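Side-chain contacts in putative aspartyl-tRNA synthetase (Leishmania major, PDB 6OD8), which probably joins L-aspartate to tRNA(Asp) at the expense of ATP, as a class II aminoacyl-tRNA synthetase: residues Ala138-Val143 against Arg208-Arg213; Cys228-Gln233 against Ala343-Glu348; Ile408-Thr413 against Gly434-Glu439; Ser472-Met475 against Glu480-Ser483. All blocks are in the same frame, centred on the assembly; numbering follows the deposited sequence.

Interaction 1: residues Ala138-Val143 against Arg208-Arg213; sequences ATESIV and RWMDLR
A buried salt bridge between Glu140 and Arg213 carries the charged part of this contact. Arg213 NH1 points one N-H at Glu140 OE1 over 2.8 Å at an N-H...O angle of 160°. The carboxylate and guanidinium planes lie only 28° apart, yet the bond is single: OE1 is met on its anti lone pair, away from OE2, which pairs instead with Arg110. NH1 also donates to the carbonyl of Leu518 of the second subunit, so this one nitrogen ties together two parts of its own chain and the dimer partner. Glu140 belongs to the OB-fold domain, at the third position of a type II beta turn from Ala138 to Ser141 just ahead of strand 142-151, whereas Arg213 belongs to the class II synthetase part.

Apolar contact is slight by comparison. Met210 CE, swung over by a bend at chi2 (70°), touches Glu140 CG at 3.9 Å, and Leu185 packs against Glu140, Met210 and Arg213 alike.

Further hydrogen bonds hold the two ends in place. On the turn, Ser141 OG and Ser141 N both reach Ala138 O, OG at 2.7 Å. On the helix side, Arg213 NE makes a weak bond to Trp209 O at 3.1 Å.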
loop_
_atom_site.group_PDB
_atom_site.type_symbol
_atom_site.label_atom_id
_atom_site.label_comp_id
_atom_site.label_asym_id
_atom_site.label_seq_id
_atom_site.Cartn_x
_atom_site.Cartn_y
_atom_site.Cartn_z
ATOM N N ALA A 138 -13.075 14.996 33.590
ATOM C CA ALA A 138 -13.757 15.309 32.335
ATOM C C ALA A 138 -13.842 14.063 31.463
ATOM O O ALA A 138 -12.868 13.313 31.335
ATOM C CB ALA A 138 -13.020 16.419 31.585
ATOM N N THR A 139 -15.015 13.831 30.859
ATOM C CA THR A 139 -15.112 12.697 29.949
ATOM C C THR A 139 -14.137 12.892 28.794
ATOM O O THR A 139 -13.807 14.022 28.411
ATOM C CB THR A 139 -16.539 12.519 29.414
ATOM O OG1 THR A 139 -16.893 13.652 28.634
ATOM C CG2 THR A 139 -17.530 12.384 30.574
ATOM N N GLU A 140 -13.650 11.767 28.274
ATOM C CA GLU A 140 -12.610 11.605 27.262
ATOM C C GLU A 140 -11.196 11.810 27.834
ATOM O O GLU A 140 -10.226 11.596 27.107
ATOM C CB GLU A 140 -12.812 12.513 26.026
ATOM C CG GLU A 140 -14.139 12.207 25.322
ATOM C CD GLU A 140 -14.214 10.748 24.949
ATOM O OE1 GLU A 140 -13.391 10.312 24.107
ATOM O OE2 GLU A 140 -15.049 10.022 25.538
ATOM N N SER A 141 -11.044 12.192 29.104
ATOM C CA SER A 141 -9.726 12.135 29.715
ATOM C C SER A 141 -9.213 10.703 29.639
ATOM O O SER A 141 -9.991 9.749 29.591
ATOM C CB SER A 141 -9.768 12.587 31.178
ATOM O OG SER A 141 -10.250 13.908 31.312
ATOM N N ILE A 142 -7.894 10.551 29.616
ATOM C CA ILE A 142 -7.278 9.236 29.682
ATOM C C ILE A 142 -6.709 9.059 31.084
ATOM O O ILE A 142 -6.022 9.943 31.604
ATOM C CB ILE A 142 -6.204 9.070 28.599
ATOM C CG1 ILE A 142 -6.875 9.068 27.220
ATOM C CG2 ILE A 142 -5.433 7.786 28.828
ATOM C CD1 ILE A 142 -5.902 9.161 26.073
ATOM N N VAL A 143 -7.034 7.926 31.714
ATOM C CA VAL A 143 -6.659 7.685 33.104
ATOM C C VAL A 143 -5.842 6.405 33.202
ATOM O O VAL A 143 -6.012 5.483 32.405
ATOM C CB VAL A 143 -7.895 7.595 34.029
ATOM C CG1 VAL A 143 -8.567 8.949 34.191
ATOM C CG2 VAL A 143 -8.881 6.537 33.526
ATOM N N ARG A 208 -12.685 15.033 13.425
ATOM C CA ARG A 208 -12.694 13.624 13.067
ATOM C C ARG A 208 -12.081 12.754 14.156
ATOM O O ARG A 208 -12.482 11.593 14.310
ATOM C CB ARG A 208 -11.952 13.427 11.738
ATOM C CG ARG A 208 -11.867 12.004 11.286
ATOM C CD ARG A 208 -13.252 11.421 11.070
ATOM N NE ARG A 208 -13.380 10.916 9.713
ATOM C CZ ARG A 208 -14.441 10.269 9.250
ATOM N NH1 ARG A 208 -15.466 10.027 10.051
ATOM N NH2 ARG A 208 -14.468 9.851 7.990
ATOM N N TRP A 209 -11.124 13.297 14.924
ATOM C CA TRP A 209 -10.505 12.523 16.001
ATOM C C TRP A 209 -11.517 12.142 17.067
ATOM O O TRP A 209 -11.376 11.095 17.713
ATOM C CB TRP A 209 -9.345 13.304 16.628
ATOM C CG TRP A 209 -9.680 14.743 16.935
ATOM C CD1 TRP A 209 -10.144 15.257 18.118
ATOM C CD2 TRP A 209 -9.577 15.847 16.031
ATOM N NE1 TRP A 209 -10.332 16.613 17.999
ATOM C CE2 TRP A 209 -10.004 16.996 16.723
ATOM C CE3 TRP A 209 -9.186 15.968 14.689
ATOM C CZ2 TRP A 209 -10.038 18.266 16.121
ATOM C CZ3 TRP A 209 -9.221 17.230 14.096
ATOM C CH2 TRP A 209 -9.641 18.358 14.814
ATOM N N MET A 210 -12.538 12.972 17.278
ATOM C CA MET A 210 -13.611 12.580 18.186
ATOM C C MET A 210 -14.507 11.521 17.544
ATOM O O MET A 210 -14.853 10.505 18.170
ATOM C CB MET A 210 -14.426 13.820 18.581
ATOM C CG MET A 210 -15.494 13.583 19.601
ATOM S SD MET A 210 -14.789 13.223 21.245
ATOM C CE MET A 210 -16.307 12.901 22.137
ATOM N N ASP A 211 -14.920 11.768 16.301
ATOM C CA ASP A 211 -15.813 10.844 15.596
ATOM C C ASP A 211 -15.230 9.441 15.515
ATOM O O ASP A 211 -15.961 8.448 15.639
ATOM C CB ASP A 211 -16.095 11.345 14.181
ATOM C CG ASP A 211 -16.855 10.302 13.355
ATOM O OD1 ASP A 211 -18.068 10.142 13.582
ATOM O OD2 ASP A 211 -16.218 9.588 12.558
ATOM N N LEU A 212 -13.918 9.331 15.275
ATOM C CA LEU A 212 -13.338 8.013 15.078
ATOM C C LEU A 212 -13.467 7.141 16.319
ATOM O O LEU A 212 -13.308 5.925 16.219
ATOM C CB LEU A 212 -11.855 8.129 14.673
ATOM C CG LEU A 212 -11.537 8.680 13.274
ATOM C CD1 LEU A 212 -10.042 9.013 13.123
ATOM C CD2 LEU A 212 -11.979 7.686 12.185
ATOM N N ARG A 213 -13.711 7.737 17.491
ATOM C CA ARG A 213 -13.826 6.974 18.725
ATOM C C ARG A 213 -15.135 6.194 18.821
ATOM O O ARG A 213 -15.249 5.330 19.693
ATOM C CB ARG A 213 -13.692 7.915 19.936
ATOM C CG ARG A 213 -12.402 8.733 19.918
ATOM C CD ARG A 213 -12.377 9.799 21.037
ATOM N NE ARG A 213 -11.313 10.763 20.747
ATOM C CZ ARG A 213 -10.947 11.756 21.544
ATOM N NH1 ARG A 213 -11.552 11.948 22.717
ATOM N NH2 ARG A 213 -9.962 12.549 21.161
#

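Interaction 2: residues Cys228-Gln233 against Ala343-Glu348; sequences CQYFRQ and ATHTKE
Tyr230 and His345 make this contact between them, through one short hydrogen bond. Tyr230 OH lies 2.6 Å from His345 NE2, and either atom could be the donor. The side chains arrive from opposite directions and meet edge to edge: NE2 lies in the plane of the tyrosine ring, and neither ring covers a face of the other. Their centroids are 5.8 Å apart; the hydroxyl reaches the rim of the imidazole, with the two ring planes tilted by 25°.

Tyr230 projects from the long helix 215-237 of the class II synthetase domain. His345 occupies the N-cap position of helix 346-353 and is the centre of an inverse gamma turn, in the short link after helix 325-342. The bond thus spans from one helix to the start of another at the surface of the domain, where both residues are partly exposed.

In His345, CG stands anti to the carbonyl carbon (chi1 -64°), which sends the ring out toward the tyrosine. Its neighbours on helix 215-237 are Leu223 and Arg226, while Thr344 OG1 sits 3.7 Å above one face of the imidazole ring, displaced toward the rim. Tyr230 in turn packs against Tyr337 and Arg341 of helix 325-342.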
loop_
_atom_site.group_PDB
_atom_site.type_symbol
_atom_site.label_atom_id
_atom_site.label_comp_id
_atom_site.label_asym_id
_atom_site.label_seq_id
_atom_site.Cartn_x
_atom_site.Cartn_y
_atom_site.Cartn_z
ATOM N N CYS A 228 -7.690 -3.450 2.055
ATOM C CA CYS A 228 -6.329 -3.327 1.516
ATOM C C CYS A 228 -5.523 -4.600 1.744
ATOM O O CYS A 228 -4.845 -5.099 0.840
ATOM C CB CYS A 228 -5.603 -2.132 2.161
ATOM S SG CYS A 228 -6.283 -0.520 1.687
ATOM N N GLN A 229 -5.558 -5.116 2.974
ATOM C CA GLN A 229 -4.804 -6.321 3.307
ATOM C C GLN A 229 -5.155 -7.498 2.397
ATOM O O GLN A 229 -4.263 -8.188 1.878
ATOM C CB GLN A 229 -5.080 -6.681 4.757
ATOM C CG GLN A 229 -4.433 -7.959 5.187
ATOM C CD GLN A 229 -4.762 -8.288 6.635
ATOM O OE1 GLN A 229 -5.201 -7.419 7.396
ATOM N NE2 GLN A 229 -4.565 -9.543 7.016
ATOM N N TYR A 230 -6.457 -7.776 2.228
ATOM C CA TYR A 230 -6.852 -8.944 1.439
ATOM C C TYR A 230 -6.670 -8.700 -0.053
ATOM O O TYR A 230 -6.321 -9.628 -0.793
ATOM C CB TYR A 230 -8.301 -9.329 1.766
ATOM C CG TYR A 230 -8.478 -9.664 3.233
ATOM C CD1 TYR A 230 -7.506 -10.405 3.912
ATOM C CD2 TYR A 230 -9.615 -9.247 3.942
ATOM C CE1 TYR A 230 -7.652 -10.716 5.256
ATOM C CE2 TYR A 230 -9.773 -9.576 5.286
ATOM C CZ TYR A 230 -8.786 -10.303 5.928
ATOM O OH TYR A 230 -8.917 -10.626 7.254
ATOM N N PHE A 231 -6.871 -7.468 -0.513
ATOM C CA PHE A 231 -6.507 -7.119 -1.896
ATOM C C PHE A 231 -5.054 -7.491 -2.194
ATOM O O PHE A 231 -4.760 -8.214 -3.159
ATOM C CB PHE A 231 -6.737 -5.614 -2.121
ATOM C CG PHE A 231 -6.256 -5.094 -3.467
ATOM C CD1 PHE A 231 -7.077 -5.183 -4.588
ATOM C CD2 PHE A 231 -5.004 -4.476 -3.601
ATOM C CE1 PHE A 231 -6.653 -4.688 -5.843
ATOM C CE2 PHE A 231 -4.561 -3.988 -4.835
ATOM C CZ PHE A 231 -5.414 -4.097 -5.983
ATOM N N ARG A 232 -4.120 -7.000 -1.372
ATOM C CA ARG A 232 -2.705 -7.267 -1.629
ATOM C C ARG A 232 -2.369 -8.745 -1.453
ATOM O O ARG A 232 -1.596 -9.317 -2.236
ATOM C CB ARG A 232 -1.828 -6.427 -0.708
ATOM C CG ARG A 232 -1.840 -4.932 -0.971
ATOM C CD ARG A 232 -0.747 -4.274 -0.128
ATOM N NE ARG A 232 -0.864 -4.684 1.272
ATOM C CZ ARG A 232 -1.662 -4.100 2.163
ATOM N NH1 ARG A 232 -2.398 -3.050 1.812
ATOM N NH2 ARG A 232 -1.701 -4.548 3.419
ATOM N N GLN A 233 -2.931 -9.393 -0.437
ATOM C CA GLN A 233 -2.521 -10.780 -0.205
ATOM C C GLN A 233 -2.964 -11.693 -1.334
ATOM O O GLN A 233 -2.219 -12.594 -1.732
ATOM C CB GLN A 233 -3.054 -11.308 1.125
ATOM C CG GLN A 233 -2.367 -12.609 1.513
ATOM C CD GLN A 233 -0.835 -12.498 1.508
ATOM O OE1 GLN A 233 -0.258 -11.644 2.193
ATOM N NE2 GLN A 233 -0.173 -13.361 0.731
ATOM N N ALA A 343 -16.237 -11.225 5.610
ATOM C CA ALA A 343 -17.369 -11.810 6.323
ATOM C C ALA A 343 -16.969 -12.413 7.663
ATOM O O ALA A 343 -17.837 -12.546 8.532
ATOM C CB ALA A 343 -18.063 -12.866 5.453
ATOM N N THR A 344 -15.688 -12.759 7.861
ATOM C CA THR A 344 -15.232 -13.306 9.138
ATOM C C THR A 344 -15.051 -12.250 10.218
ATOM O O THR A 344 -14.940 -12.611 11.389
ATOM C CB THR A 344 -13.900 -14.064 8.999
ATOM O OG1 THR A 344 -12.818 -13.143 8.796
ATOM C CG2 THR A 344 -13.978 -15.089 7.857
ATOM N N HIS A 345 -15.047 -10.968 9.868
ATOM C CA HIS A 345 -14.830 -9.919 10.865
ATOM C C HIS A 345 -16.172 -9.480 11.443
ATOM O O HIS A 345 -16.641 -8.356 11.267
ATOM C CB HIS A 345 -14.035 -8.771 10.254
ATOM C CG HIS A 345 -12.649 -9.170 9.845
ATOM N ND1 HIS A 345 -11.628 -9.342 10.751
ATOM C CD2 HIS A 345 -12.119 -9.449 8.627
ATOM C CE1 HIS A 345 -10.531 -9.710 10.117
ATOM N NE2 HIS A 345 -10.798 -9.777 8.826
ATOM N N THR A 346 -16.781 -10.420 12.177
ATOM C CA THR A 346 -18.143 -10.226 12.663
ATOM C C THR A 346 -18.221 -9.102 13.690
ATOM O O THR A 346 -19.198 -8.343 13.712
ATOM C CB THR A 346 -18.679 -11.538 13.236
ATOM O OG1 THR A 346 -17.765 -12.038 14.204
ATOM C CG2 THR A 346 -18.838 -12.592 12.136
ATOM N N LYS A 347 -17.218 -8.984 14.563
ATOM C CA LYS A 347 -17.205 -7.882 15.523
ATOM C C LYS A 347 -17.359 -6.532 14.826
ATOM O O LYS A 347 -18.203 -5.710 15.203
ATOM C CB LYS A 347 -15.903 -7.886 16.324
ATOM C CG LYS A 347 -15.931 -6.894 17.492
ATOM C CD LYS A 347 -14.667 -7.006 18.356
ATOM C CE LYS A 347 -14.699 -6.043 19.525
ATOM N NZ LYS A 347 -13.569 -6.274 20.479
ATOM N N GLU A 348 -16.528 -6.286 13.818
ATOM C CA GLU A 348 -16.562 -5.006 13.125
ATOM C C GLU A 348 -17.862 -4.828 12.350
ATOM O O GLU A 348 -18.451 -3.735 12.344
ATOM C CB GLU A 348 -15.357 -4.895 12.186
ATOM C CG GLU A 348 -14.025 -4.625 12.890
ATOM C CD GLU A 348 -13.340 -5.895 13.368
ATOM O OE1 GLU A 348 -13.928 -6.991 13.255
ATOM O OE2 GLU A 348 -12.207 -5.790 13.862
#

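Interaction 3: residues Ile408-Thr413 against Gly434-Glu439; sequences IELLNT and GKLVKE
Leu410 and Leu436 lie alongside one another, pointing opposite ways, with Leu410 CG 4.0 Å from Leu436 CB. Beyond that, Leu436 CD1 reaches over the backbone of the other helix, 3.5 Å from Leu410 O and 3.9 Å from Leu411 CA. Leu411 adds a looser touch, its CD2 being 4.3 Å from Leu436 CD1. On the other flank Leu410 CD2 meets Val437 CG2 at 4.0 Å, the two side chains being roughly perpendicular.

Leu410 CG stands anti to the backbone N (chi1 179°), which brings CD2 against both Leu436 CB and Val437 CG2. The helical segments 408-412 and 434-439 run nearly perpendicular, at 88°, with axes 10.1 Å apart, so few residues of each can meet.

Further out, Phe388 and Leu433 also pack on Leu410, Ile425 and Leu432 on Leu411, and Leu400 and Ile402 on Val437. Through Val437 the helix pair meets strand 400-403 of the large sheet of the synthetase domain. Leu410 O, close to a leucine methyl, is gripped by Thr413 N and by Thr413 OG1 at 2.6 Å. With no hydrogen bond crossing the interface, the contact itself rests on van der Waals packing and the burial of leucine and valine carbons.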
loop_
_atom_site.group_PDB
_atom_site.type_symbol
_atom_site.label_atom_id
_atom_site.label_comp_id
_atom_site.label_asym_id
_atom_site.label_seq_id
_atom_site.Cartn_x
_atom_site.Cartn_y
_atom_site.Cartn_z
ATOM N N ILE A 408 -29.264 -4.451 -21.472
ATOM C CA ILE A 408 -30.205 -3.531 -22.101
ATOM C C ILE A 408 -31.580 -4.176 -22.190
ATOM O O ILE A 408 -32.603 -3.539 -21.901
ATOM C CB ILE A 408 -29.699 -3.108 -23.494
ATOM C CG1 ILE A 408 -28.422 -2.266 -23.402
ATOM C CG2 ILE A 408 -30.828 -2.366 -24.274
ATOM C CD1 ILE A 408 -28.630 -0.886 -22.829
ATOM N N GLU A 409 -31.632 -5.440 -22.621
ATOM C CA GLU A 409 -32.932 -6.095 -22.779
ATOM C C GLU A 409 -33.631 -6.247 -21.439
ATOM O O GLU A 409 -34.856 -6.121 -21.361
ATOM C CB GLU A 409 -32.767 -7.463 -23.444
ATOM C CG GLU A 409 -32.265 -7.416 -24.871
ATOM C CD GLU A 409 -31.973 -8.803 -25.410
ATOM O OE1 GLU A 409 -32.414 -9.789 -24.774
ATOM O OE2 GLU A 409 -31.296 -8.908 -26.459
ATOM N N LEU A 410 -32.864 -6.507 -20.375
ATOM C CA LEU A 410 -33.448 -6.651 -19.043
ATOM C C LEU A 410 -34.049 -5.334 -18.566
ATOM O O LEU A 410 -35.179 -5.303 -18.054
ATOM C CB LEU A 410 -32.388 -7.158 -18.063
ATOM C CG LEU A 410 -32.767 -7.357 -16.588
ATOM C CD1 LEU A 410 -34.009 -8.226 -16.453
ATOM C CD2 LEU A 410 -31.602 -7.972 -15.832
ATOM N N LEU A 411 -33.307 -4.235 -18.737
ATOM C CA LEU A 411 -33.855 -2.914 -18.449
ATOM C C LEU A 411 -35.129 -2.669 -19.235
ATOM O O LEU A 411 -36.109 -2.149 -18.694
ATOM C CB LEU A 411 -32.825 -1.836 -18.776
ATOM C CG LEU A 411 -31.794 -1.590 -17.687
ATOM C CD1 LEU A 411 -30.591 -0.889 -18.285
ATOM C CD2 LEU A 411 -32.440 -0.752 -16.593
ATOM N N ASN A 412 -35.134 -3.044 -20.510
ATOM C CA ASN A 412 -36.289 -2.767 -21.351
ATOM C C ASN A 412 -37.539 -3.503 -20.886
ATOM O O ASN A 412 -38.638 -3.144 -21.320
ATOM C CB ASN A 412 -35.980 -3.121 -22.822
ATOM C CG ASN A 412 -35.142 -2.050 -23.525
ATOM O OD1 ASN A 412 -35.085 -0.906 -23.082
ATOM N ND2 ASN A 412 -34.484 -2.424 -24.623
ATOM N N THR A 413 -37.421 -4.513 -20.016
ATOM C CA THR A 413 -38.643 -5.177 -19.563
ATOM C C THR A 413 -39.500 -4.275 -18.688
ATOM O O THR A 413 -40.706 -4.512 -18.574
ATOM C CB THR A 413 -38.345 -6.470 -18.796
ATOM O OG1 THR A 413 -37.621 -6.179 -17.605
ATOM C CG2 THR A 413 -37.581 -7.471 -19.658
ATOM N N GLY A 434 -29.385 -3.027 -11.291
ATOM C CA GLY A 434 -28.990 -3.828 -10.145
ATOM C C GLY A 434 -30.177 -4.351 -9.359
ATOM O O GLY A 434 -30.128 -5.454 -8.814
ATOM N N LYS A 435 -31.262 -3.570 -9.286
ATOM C CA LYS A 435 -32.481 -4.060 -8.649
ATOM C C LYS A 435 -33.086 -5.210 -9.444
ATOM O O LYS A 435 -33.484 -6.232 -8.871
ATOM C CB LYS A 435 -33.497 -2.922 -8.483
ATOM N N LEU A 436 -33.165 -5.062 -10.772
ATOM C CA LEU A 436 -33.657 -6.154 -11.613
ATOM C C LEU A 436 -32.789 -7.399 -11.473
ATOM O O LEU A 436 -33.305 -8.525 -11.442
ATOM C CB LEU A 436 -33.721 -5.709 -13.080
ATOM C CG LEU A 436 -34.743 -4.615 -13.398
ATOM C CD1 LEU A 436 -34.613 -4.070 -14.835
ATOM C CD2 LEU A 436 -36.140 -5.169 -13.184
ATOM N N VAL A 437 -31.466 -7.216 -11.395
ATOM C CA VAL A 437 -30.561 -8.346 -11.212
ATOM C C VAL A 437 -30.772 -8.989 -9.847
ATOM O O VAL A 437 -30.779 -10.222 -9.719
ATOM C CB VAL A 437 -29.103 -7.897 -11.416
ATOM C CG1 VAL A 437 -28.130 -8.958 -10.873
ATOM C CG2 VAL A 437 -28.854 -7.622 -12.910
ATOM N N LYS A 438 -30.957 -8.174 -8.805
ATOM C CA LYS A 438 -31.171 -8.741 -7.477
ATOM C C LYS A 438 -32.466 -9.540 -7.437
ATOM O O LYS A 438 -32.510 -10.649 -6.888
ATOM C CB LYS A 438 -31.171 -7.631 -6.423
ATOM C CG LYS A 438 -31.397 -8.101 -4.971
ATOM C CD LYS A 438 -30.267 -8.964 -4.452
ATOM C CE LYS A 438 -30.485 -9.345 -2.971
ATOM N NZ LYS A 438 -30.495 -8.141 -2.079
ATOM N N GLU A 439 -33.525 -9.003 -8.047
ATOM C CA GLU A 439 -34.820 -9.666 -8.012
ATOM C C GLU A 439 -34.815 -10.954 -8.824
ATOM O O GLU A 439 -35.410 -11.949 -8.403
ATOM C CB GLU A 439 -35.900 -8.705 -8.506
ATOM C CG GLU A 439 -36.079 -7.502 -7.579
ATOM C CD GLU A 439 -37.126 -6.506 -8.064
ATOM O OE1 GLU A 439 -37.580 -6.624 -9.225
ATOM O OE2 GLU A 439 -37.491 -5.603 -7.269
#

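Interaction 4: residues Ser472-Met475 against Glu480-Ser483; sequences SYDM and EEIS
Met475 N donates to Ser483 O over 2.8 Å and Ile482 N returns a bond of the same length to Met475 O, both almost straight at 172° and 173°. Together they hold a classic beta bulge: Ile482 and Ser483 both face Met475 in the antiparallel hairpin of strands 472-477 and 480-487, part of the large mixed sheet of the class II synthetase domain.

Carbon contacts fill in around the bulge. Met475 CB meets Ile482 CG2 at 3.9 Å; that methyl lies between the backbone N and the carbonyl carbon of its own residue, which turns it toward Met475 O. CA-H...O contacts from Asp474 to Ser483 O and from Glu481 to Met475 O supplement the two N-H bonds.

The Asp474 side chain passes at a slant across that of Glu481, Asp474 OD2 lying 3.4 Å from Glu481 CG, and the carboxylate planes are turned 48° apart. Asp474 OD1 and Glu481 OE2 come within 4.3 Å of each other. Ser484 OG is hydrogen-bonded to both oxygens, and the salt bridge from Arg456 to Asp474 OD1 probably offsets part of the like charge. Across the strands, Ser483 OG is hydrogen-bonded to Gly527 O and also accepts from a water that sits 2.8 Å from Tyr473 OH, near the plane of that ring.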
loop_
_atom_site.group_PDB
_atom_site.type_symbol
_atom_site.label_atom_id
_atom_site.label_comp_id
_atom_site.label_asym_id
_atom_site.label_seq_id
_atom_site.Cartn_x
_atom_site.Cartn_y
_atom_site.Cartn_z
ATOM N N SER A 472 -14.302 -5.197 -22.771
ATOM C CA SER A 472 -14.310 -4.497 -21.487
ATOM C C SER A 472 -15.537 -4.912 -20.684
ATOM O O SER A 472 -16.500 -5.441 -21.234
ATOM C CB SER A 472 -14.315 -2.982 -21.691
ATOM O OG SER A 472 -15.539 -2.563 -22.256
ATOM N N TYR A 473 -15.502 -4.648 -19.377
ATOM C CA TYR A 473 -16.641 -4.963 -18.517
ATOM C C TYR A 473 -16.691 -3.955 -17.373
ATOM O O TYR A 473 -15.697 -3.297 -17.048
ATOM C CB TYR A 473 -16.552 -6.404 -17.961
ATOM C CG TYR A 473 -15.381 -6.537 -17.018
ATOM C CD1 TYR A 473 -15.501 -6.188 -15.666
ATOM C CD2 TYR A 473 -14.137 -6.945 -17.486
ATOM C CE1 TYR A 473 -14.406 -6.248 -14.800
ATOM C CE2 TYR A 473 -13.032 -7.021 -16.630
ATOM C CZ TYR A 473 -13.172 -6.671 -15.295
ATOM O OH TYR A 473 -12.076 -6.738 -14.465
ATOM N N ASP A 474 -17.858 -3.868 -16.736
ATOM C CA ASP A 474 -18.022 -3.163 -15.472
ATOM C C ASP A 474 -18.508 -4.157 -14.425
ATOM O O ASP A 474 -19.276 -5.070 -14.737
ATOM C CB ASP A 474 -19.061 -2.031 -15.563
ATOM C CG ASP A 474 -18.477 -0.699 -16.012
ATOM O OD1 ASP A 474 -17.311 -0.650 -16.458
ATOM O OD2 ASP A 474 -19.221 0.307 -15.925
ATOM N N MET A 475 -18.079 -3.953 -13.183
ATOM C CA MET A 475 -18.627 -4.644 -12.024
ATOM C C MET A 475 -19.472 -3.706 -11.182
ATOM O O MET A 475 -19.142 -2.532 -11.001
ATOM C CB MET A 475 -17.536 -5.213 -11.112
ATOM C CG MET A 475 -16.619 -6.182 -11.784
ATOM S SD MET A 475 -15.348 -6.762 -10.624
ATOM C CE MET A 475 -15.097 -8.423 -11.251
ATOM N N GLU A 480 -24.345 -0.203 -8.160
ATOM C CA GLU A 480 -23.462 0.918 -8.442
ATOM C C GLU A 480 -22.113 0.402 -8.909
ATOM O O GLU A 480 -21.581 -0.566 -8.350
ATOM C CB GLU A 480 -23.305 1.809 -7.201
ATOM C CG GLU A 480 -24.654 2.327 -6.728
ATOM C CD GLU A 480 -24.529 3.433 -5.692
ATOM O OE1 GLU A 480 -23.648 4.315 -5.845
ATOM O OE2 GLU A 480 -25.317 3.420 -4.733
ATOM N N GLU A 481 -21.576 1.067 -9.939
ATOM C CA GLU A 481 -20.324 0.661 -10.559
ATOM C C GLU A 481 -19.181 0.755 -9.555
ATOM O O GLU A 481 -19.009 1.771 -8.882
ATOM C CB GLU A 481 -20.045 1.553 -11.779
ATOM C CG GLU A 481 -18.868 1.119 -12.646
ATOM C CD GLU A 481 -17.552 1.812 -12.283
ATOM O OE1 GLU A 481 -17.574 2.806 -11.521
ATOM O OE2 GLU A 481 -16.492 1.354 -12.765
ATOM N N ILE A 482 -18.388 -0.306 -9.453
ATOM C CA ILE A 482 -17.243 -0.308 -8.549
ATOM C C ILE A 482 -15.913 -0.506 -9.281
ATOM O O ILE A 482 -14.864 -0.081 -8.768
ATOM C CB ILE A 482 -17.412 -1.363 -7.432
ATOM C CG1 ILE A 482 -16.321 -1.227 -6.356
ATOM C CG2 ILE A 482 -17.379 -2.782 -8.006
ATOM C CD1 ILE A 482 -16.325 0.131 -5.616
ATOM N N SER A 483 -15.913 -1.066 -10.489
ATOM C CA SER A 483 -14.657 -1.331 -11.181
ATOM C C SER A 483 -14.944 -1.534 -12.662
ATOM O O SER A 483 -15.947 -2.146 -13.023
ATOM C CB SER A 483 -13.950 -2.569 -10.600
ATOM O OG SER A 483 -12.677 -2.801 -11.236
HETATM O O HOH W 1 -12.579 -5.471 -12.039
#

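The four contacts follow one another along the chain without overlapping. Interaction 1 ties the OB-fold part to the synthetase domain, whereas interactions 2, 3 and 4 lie within that domain. Helix 208-211 of interaction 1 leads into helix 215-237 of interaction 2, and both contacts touch the second subunit; their nearest atoms are about 11 Å apart. Interactions 3 and 4 sit across the chain's centre from interaction 1, their own centres about 16 Å apart. Helix 427-441, which carries Leu436, also supplies Lys431 to Glu480. Glu480 of interaction 4 pairs as well with Arg532, the motif 3 arginine that in relatives contacts ATP, so this contact probably lies beside the ATP site. Helix 325-342 packs against both interactions 2 and 4.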